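Local coordinates for protein 273aa long hypothetical dTDP-4-dehydrorhamnose reductase (Sulfolobus tokodaii, PDB 2GGS) that probably reduces dTDP-4-dehydrorhamnose as an NADPH-binding oxidoreductase of the RmlD family, part of the Rossmann-fold superfamily, at residues Phe175-Tyr180 / Ile212-Leu217. Numbering follows the deposited sequence.
Sequences FAFKGY and ISRFEL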
loop_
_atom_site.group_PDB
_atom_site.type_symbol
_atom_site.label_atom_id
_atom_site.label_comp_id
_atom_site.label_asym_id
_atom_site.label_seq_id
_atom_site.Cartn_x
_atom_site.Cartn_y
_atom_site.Cartn_z
ATOM N N PHE A 175 9.797 20.256 2.268
ATOM C CA PHE A 175 11.109 19.640 2.155
ATOM C C PHE A 175 11.019 18.295 1.438
ATOM O O PHE A 175 10.475 17.328 1.962
ATOM C CB PHE A 175 11.745 19.536 3.549
ATOM C CG PHE A 175 11.967 20.877 4.176
ATOM C CD1 PHE A 175 13.083 21.633 3.821
ATOM C CD2 PHE A 175 11.025 21.425 5.025
ATOM C CE1 PHE A 175 13.280 22.893 4.361
ATOM C CE2 PHE A 175 11.209 22.692 5.571
ATOM C CZ PHE A 175 12.335 23.428 5.230
ATOM N N ALA A 176 11.503 18.255 0.206
ATOM C CA ALA A 176 11.312 17.085 -0.628
ATOM C C ALA A 176 12.553 16.238 -0.617
ATOM O O ALA A 176 13.629 16.652 -1.045
ATOM C CB ALA A 176 10.900 17.470 -2.084
ATOM N N PHE A 177 12.393 15.017 -0.107
ATOM C CA PHE A 177 13.456 14.044 -0.117
ATOM C C PHE A 177 14.058 13.881 -1.514
ATOM O O PHE A 177 13.331 13.684 -2.489
ATOM C CB PHE A 177 12.916 12.697 0.394
ATOM C CG PHE A 177 13.926 11.580 0.394
ATOM C CD1 PHE A 177 15.107 11.678 1.143
ATOM C CD2 PHE A 177 13.681 10.397 -0.318
ATOM C CE1 PHE A 177 16.047 10.634 1.165
ATOM C CE2 PHE A 177 14.618 9.336 -0.314
ATOM C CZ PHE A 177 15.803 9.451 0.451
ATOM N N LYS A 178 15.383 13.963 -1.591
ATOM C CA LYS A 178 16.103 13.620 -2.819
ATOM C C LYS A 178 16.090 12.115 -3.035
ATOM O O LYS A 178 16.915 11.393 -2.467
ATOM C CB LYS A 178 17.548 14.142 -2.789
ATOM C CG LYS A 178 18.327 13.970 -4.113
ATOM C CD LYS A 178 19.749 14.540 -3.968
ATOM C CE LYS A 178 20.698 14.097 -5.044
ATOM N NZ LYS A 178 22.087 14.419 -4.580
ATOM N N GLY A 179 15.159 11.663 -3.876
ATOM C CA GLY A 179 15.048 10.253 -4.224
ATOM C C GLY A 179 13.788 10.027 -5.032
ATOM O O GLY A 179 12.965 10.945 -5.171
ATOM N N TYR A 180 13.633 8.800 -5.519
ATOM C CA TYR A 180 12.643 8.438 -6.562
ATOM C C TYR A 180 11.706 7.473 -5.867
ATOM O O TYR A 180 12.177 6.581 -5.141
ATOM C CB TYR A 180 13.313 7.870 -7.769
ATOM C CG TYR A 180 14.256 8.889 -8.395
ATOM C CD1 TYR A 180 15.530 9.038 -7.896
ATOM C CD2 TYR A 180 13.848 9.682 -9.476
ATOM C CE1 TYR A 180 16.392 9.958 -8.416
ATOM C CE2 TYR A 180 14.734 10.641 -10.045
ATOM C CZ TYR A 180 16.004 10.749 -9.497
ATOM O OH TYR A 180 16.927 11.648 -10.014
ATOM N N ILE A 212 9.325 8.815 -10.428
ATOM C CA ILE A 212 9.403 10.265 -10.317
ATOM C C ILE A 212 10.115 10.642 -9.032
ATOM O O ILE A 212 10.090 9.885 -8.060
ATOM C CB ILE A 212 7.966 10.907 -10.367
ATOM C CG1 ILE A 212 7.995 12.416 -10.681
ATOM C CG2 ILE A 212 7.210 10.635 -9.040
ATOM C CD1 ILE A 212 6.594 13.050 -10.864
ATOM N N SER A 213 10.787 11.798 -9.039
ATOM C CA SER A 213 11.427 12.288 -7.827
ATOM C C SER A 213 10.396 13.017 -6.969
ATOM O O SER A 213 9.398 13.554 -7.483
ATOM C CB SER A 213 12.634 13.204 -8.183
ATOM O OG SER A 213 12.197 14.470 -8.674
ATOM N N ARG A 214 10.626 13.075 -5.651
ATOM C CA ARG A 214 9.697 13.836 -4.820
ATOM C C ARG A 214 9.674 15.306 -5.216
ATOM O O ARG A 214 8.630 15.956 -5.170
ATOM C CB ARG A 214 10.105 13.726 -3.346
ATOM C CG ARG A 214 9.557 12.473 -2.651
ATOM C CD ARG A 214 10.389 11.281 -2.867
ATOM N NE ARG A 214 9.999 10.160 -1.988
ATOM C CZ ARG A 214 10.475 8.927 -2.098
ATOM N NH1 ARG A 214 11.341 8.614 -3.057
ATOM N NH2 ARG A 214 10.069 7.993 -1.244
ATOM N N PHE A 215 10.848 15.818 -5.588
ATOM C CA PHE A 215 11.007 17.231 -5.951
ATOM C C PHE A 215 10.151 17.553 -7.167
ATOM O O PHE A 215 9.357 18.504 -7.155
ATOM C CB PHE A 215 12.482 17.527 -6.230
ATOM C CG PHE A 215 12.797 19.012 -6.416
ATOM C CD1 PHE A 215 12.496 19.933 -5.415
ATOM C CD2 PHE A 215 13.435 19.453 -7.568
ATOM C CE1 PHE A 215 12.783 21.314 -5.561
ATOM C CE2 PHE A 215 13.737 20.825 -7.737
ATOM C CZ PHE A 215 13.417 21.748 -6.707
ATOM N N GLU A 216 10.279 16.744 -8.214
ATOM C CA GLU A 216 9.508 17.060 -9.408
ATOM C C GLU A 216 8.024 16.942 -9.068
ATOM O O GLU A 216 7.216 17.773 -9.481
ATOM C CB GLU A 216 9.869 16.181 -10.607
ATOM C CG GLU A 216 8.980 16.531 -11.813
ATOM C CD GLU A 216 9.122 15.638 -13.035
ATOM O OE1 GLU A 216 9.602 14.495 -12.912
ATOM O OE2 GLU A 216 8.692 16.101 -14.139
ATOM N N LEU A 217 7.666 15.903 -8.300
ATOM C CA LEU A 217 6.256 15.694 -7.976
ATOM C C LEU A 217 5.671 16.887 -7.231
ATOM O O LEU A 217 4.583 17.354 -7.560
ATOM C CB LEU A 217 6.063 14.398 -7.168
ATOM C CG LEU A 217 4.636 14.047 -6.734
ATOM C CD1 LEU A 217 3.689 14.041 -7.926
ATOM C CD2 LEU A 217 4.633 12.694 -6.070
HETATM O O HOH W 1 13.496 14.601 -5.030
#
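Arg214 runs alongside Phe177-Tyr180 and accounts for the largest share of the buried surface. Its CB lies 3.3 Å from Phe177 O, and a bend about the CB-CG bond (chi2 84°) turns the chain alongside 177-180, bringing the guanidinium beside Phe177 and Tyr180. There the edge of the Phe177 ring, led by CD2, stands over one guanidinium face, the two planes almost perpendicular at 88°; CD2 is 4.0 Å from CZ. NH1 comes within 3.0 Å of Tyr180 O.

The backbone of Arg214 is engaged as well. Its N donates to Gly179 O (3.2 Å). The next amide in the helix, Phe215 N, reaches the end of strand 174-177 through a water that donates to Phe177 O, so the first two amides of the helix are linked to 175-180, one directly and one through water. Beside them, Ala176 CB sits 3.9 Å from Phe215 N and near the edge of the Phe215 ring.

At the other end, Tyr180 and Ser213 form a non-hydrogen-bonded antiparallel pair, with the tyrosine CE2 3.8 Å from Ser213 CB on the same face of the small sheet. Ser213 is also the N-cap: its OG accepts from Glu216 N at 3.0 Å, which caps the start of helix 214-224.

Further out, Tyr181 makes a cation-pi contact with Arg214 and Arg211 makes one with Tyr180, while Trp240 meets the Phe177 ring. The contact lies beyond the seven-stranded parallel Rossmann sheet, joining strand 212-213 and the start of helix 214-224 to strand 180-181, with which 212-213 pairs antiparallel, and to strand 174-177, which pairs in parallel with strand 231-234; Phe160 of helix 160-169 packs against Ala176 and Arg214.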